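Local coordinates for racemase (Pseudovibrio sp. JE062, PDB 3MKC), which belongs to the enolase superfamily, in the mandelate racemase/muconate lactonizing enzyme group, whose members pair an alpha/beta capping domain with a modified TIM barrel, at residues G103-S108 with M265-F270. Numbering follows the deposited sequence.
Sequences GMFALS and MSTTRF
Thr267 presents both branches of its side chain to helix 102-122, meeting Met104 and Phe105 at once, and Thr268 extends the contact by crossing the end of Met104. The loop that carries them arrives from Met265, whose carbonyl oxygen is held by Arg290. At Thr267 the beta carbon packs on that of Met104, CB to CB 3.9 Å. The Thr267 methyl, placed anti to its own carbonyl carbon, reaches the rim of the Phe105 ring near the ring plane; Thr267 CG2 lies 3.8 Å from Phe105 CE1. The flat ring suits this place because its rim offers a C-H edge to a small methyl. Thr267 OG1 lies beside Met104 CG and accepts a weak hydrogen bond from Gly101 N. A beta-branched threonine thus gives carbon to the helix and keeps a hydroxyl for the nearby chain. Next, Thr268 meets Met104 at about a right angle, Thr268 CG2 being 3.9 Å from Met104 CE and 4.0 Å from Met104 SE. Two bends in the selenomethionine chain, at chi2 and chi3 (both -58°), bring SE and CE against this methyl. Long, flexible and apolar, Met104 can span both threonines while also touching Trp87 and Tyr91 of helix 83-93. Thr268 likewise divides its roles, its methyl facing Met104 while OG1 accepts weak hydrogen bonds from Phe270 N and Glu271 N. No hydrogen bond crosses between the segments, so buried van der Waals packing carries the contact. The loop that follows strand 261-262 of the TIM-barrel domain, at that strand's C-terminal end, and leads into helix 268-277 thereby packs on helix 102-122 of the capping domain, an interdomain contact that fits the two-domain architecture of the enolase superfamily.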
ATOM      1  N   GLY A 103     -12.281  -8.839   6.495  1.00 12.32           N
ATOM      2  CA  GLY A 103     -12.247  -8.341   7.855  1.00 12.74           C
ATOM      3  C   GLY A 103     -10.980  -7.573   8.177  1.00 12.34           C
ATOM      4  O   GLY A 103     -11.020  -6.576   8.897  1.00 13.58           O
HETATM    5  N   MSE A 104      -9.853  -8.029   7.642  1.00 12.33           N
HETATM    6  CA  MSE A 104      -8.581  -7.367   7.905  1.00 11.82           C
HETATM    7  C   MSE A 104      -8.491  -5.999   7.239  1.00 10.89           C
HETATM    8  O   MSE A 104      -7.769  -5.129   7.720  1.00 13.41           O
HETATM    9  CB  MSE A 104      -7.411  -8.248   7.445  1.00 12.45           C
HETATM   10  CG  MSE A 104      -7.131  -9.436   8.374  1.00 13.06           C
HETATM   11 SE   MSE A 104      -6.733  -8.976  10.208  1.00 16.88          SE
HETATM   12  CE  MSE A 104      -5.218  -7.835   9.923  1.00 13.33           C
ATOM     13  N   PHE A 105      -9.215  -5.801   6.141  1.00 12.20           N
ATOM     14  CA  PHE A 105      -9.168  -4.498   5.483  1.00 12.78           C
ATOM     15  C   PHE A 105      -9.761  -3.493   6.471  1.00 13.03           C
ATOM     16  O   PHE A 105      -9.243  -2.392   6.645  1.00 13.80           O
ATOM     17  CB  PHE A 105      -9.995  -4.471   4.188  1.00 11.85           C
ATOM     18  CG  PHE A 105      -9.650  -5.548   3.194  1.00 12.54           C
ATOM     19  CD1 PHE A 105      -8.523  -6.360   3.350  1.00 11.69           C
ATOM     20  CD2 PHE A 105     -10.482  -5.761   2.094  1.00 10.77           C
ATOM     21  CE1 PHE A 105      -8.239  -7.366   2.425  1.00 11.22           C
ATOM     22  CE2 PHE A 105     -10.205  -6.765   1.166  1.00  9.15           C
ATOM     23  CZ  PHE A 105      -9.081  -7.569   1.332  1.00 12.14           C
ATOM     24  N   ALA A 106     -10.846  -3.890   7.129  1.00 12.87           N
ATOM     25  CA  ALA A 106     -11.510  -3.028   8.096  1.00 12.78           C
ATOM     26  C   ALA A 106     -10.594  -2.712   9.277  1.00 11.82           C
ATOM     27  O   ALA A 106     -10.506  -1.567   9.721  1.00 12.70           O
ATOM     28  CB  ALA A 106     -12.785  -3.693   8.590  1.00 13.16           C
ATOM     29  N   LEU A 107      -9.911  -3.733   9.784  1.00 11.15           N
ATOM     30  CA  LEU A 107      -9.008  -3.532  10.902  1.00 11.90           C
ATOM     31  C   LEU A 107      -7.900  -2.576  10.459  1.00 11.89           C
ATOM     32  O   LEU A 107      -7.505  -1.689  11.208  1.00 14.13           O
ATOM     33  CB  LEU A 107      -8.423  -4.875  11.355  1.00 11.31           C
ATOM     34  CG  LEU A 107      -7.565  -4.919  12.626  1.00 13.95           C
ATOM     35  CD1 LEU A 107      -7.469  -6.351  13.112  1.00 16.75           C
ATOM     36  CD2 LEU A 107      -6.173  -4.357  12.355  1.00 15.03           C
ATOM     37  N   SER A 108      -7.427  -2.758   9.228  1.00 11.48           N
ATOM     38  CA  SER A 108      -6.367  -1.928   8.661  1.00 12.00           C
ATOM     39  C   SER A 108      -6.718  -0.436   8.677  1.00 13.58           C
ATOM     40  O   SER A 108      -5.906   0.399   9.082  1.00 15.29           O
ATOM     41  CB  SER A 108      -6.084  -2.366   7.224  1.00 11.28           C
ATOM     42  OG  SER A 108      -5.647  -3.719   7.178  1.00 11.63           O
HETATM   43  N   MSE A 265      -1.866  -9.151  -2.418  1.00 11.92           N
HETATM   44  CA  MSE A 265      -3.238  -9.286  -1.923  1.00 10.56           C
HETATM   45  C   MSE A 265      -3.388  -9.960  -0.564  1.00 10.88           C
HETATM   46  O   MSE A 265      -4.507 -10.186  -0.090  1.00 12.23           O
HETATM   47  CB  MSE A 265      -4.082 -10.053  -2.946  1.00 14.46           C
HETATM   48  CG  MSE A 265      -4.062  -9.459  -4.354  1.00 15.77           C
HETATM   49 SE   MSE A 265      -5.269 -10.346  -5.558  1.00 25.67          SE
HETATM   50  CE  MSE A 265      -4.115 -11.712  -6.220  1.00 20.18           C
ATOM     51  N   SER A 266      -2.264 -10.276   0.061  1.00 11.94           N
ATOM     52  CA  SER A 266      -2.259 -10.962   1.356  1.00 10.50           C
ATOM     53  C   SER A 266      -2.691 -10.098   2.538  1.00 10.56           C
ATOM     54  O   SER A 266      -2.845  -8.883   2.415  1.00 12.22           O
ATOM     55  CB  SER A 266      -0.854 -11.468   1.645  1.00 12.15           C
ATOM     56  OG  SER A 266       0.000 -10.359   1.877  1.00 14.50           O
ATOM     57  N   THR A 267      -2.895 -10.750   3.685  1.00 11.95           N
ATOM     58  CA  THR A 267      -3.233 -10.052   4.928  1.00  9.98           C
ATOM     59  C   THR A 267      -2.532 -10.766   6.085  1.00  9.93           C
ATOM     60  O   THR A 267      -2.394 -11.994   6.080  1.00 11.65           O
ATOM     61  CB  THR A 267      -4.759 -10.005   5.213  1.00 10.29           C
ATOM     62  OG1 THR A 267      -5.235 -11.319   5.535  1.00 10.95           O
ATOM     63  CG2 THR A 267      -5.511  -9.443   4.007  1.00 10.38           C
ATOM     64  N   THR A 268      -2.084  -9.965   7.048  1.00  8.77           N
ATOM     65  CA  THR A 268      -1.375 -10.371   8.258  1.00  7.58           C
ATOM     66  C   THR A 268       0.063 -10.790   8.044  1.00  7.53           C
ATOM     67  O   THR A 268       0.483 -11.115   6.933  1.00 10.48           O
ATOM     68  CB  THR A 268      -2.070 -11.514   9.022  1.00  7.68           C
ATOM     69  OG1 THR A 268      -1.836 -12.753   8.343  1.00  9.91           O
ATOM     70  CG2 THR A 268      -3.574 -11.249   9.140  1.00  7.73           C
ATOM     71  N   ARG A 269       0.813 -10.767   9.136  1.00  9.33           N
ATOM     72  CA  ARG A 269       2.216 -11.139   9.112  1.00  8.18           C
ATOM     73  C   ARG A 269       2.324 -12.645   8.957  1.00  7.65           C
ATOM     74  O   ARG A 269       3.389 -13.167   8.648  1.00 10.69           O
ATOM     75  CB  ARG A 269       2.888 -10.696  10.413  1.00  9.39           C
ATOM     76  CG  ARG A 269       2.211 -11.216  11.672  1.00 10.21           C
ATOM     77  CD  ARG A 269       2.829 -10.576  12.909  1.00 14.08           C
ATOM     78  NE  ARG A 269       2.325 -11.136  14.163  1.00 13.73           N
ATOM     79  CZ  ARG A 269       1.091 -10.956  14.624  1.00 15.61           C
ATOM     80  NH1 ARG A 269       0.225 -10.228  13.935  1.00 16.63           N
ATOM     81  NH2 ARG A 269       0.722 -11.508  15.775  1.00 15.21           N
ATOM     82  N   PHE A 270       1.216 -13.345   9.178  1.00  8.59           N
ATOM     83  CA  PHE A 270       1.231 -14.803   9.066  1.00  8.82           C
ATOM     84  C   PHE A 270       1.344 -15.232   7.610  1.00 10.69           C
ATOM     85  O   PHE A 270       2.062 -16.184   7.281  1.00 11.08           O
ATOM     86  CB  PHE A 270      -0.034 -15.371   9.709  1.00 10.19           C
ATOM     87  CG  PHE A 270      -0.209 -14.939  11.139  1.00  8.58           C
ATOM     88  CD1 PHE A 270       0.772 -15.217  12.080  1.00  9.38           C
ATOM     89  CD2 PHE A 270      -1.326 -14.214  11.533  1.00 11.37           C
ATOM     90  CE1 PHE A 270       0.651 -14.778  13.396  1.00  8.90           C
ATOM     91  CE2 PHE A 270      -1.457 -13.769  12.843  1.00  9.48           C
ATOM     92  CZ  PHE A 270      -0.471 -14.048  13.777  1.00 10.42           C
TER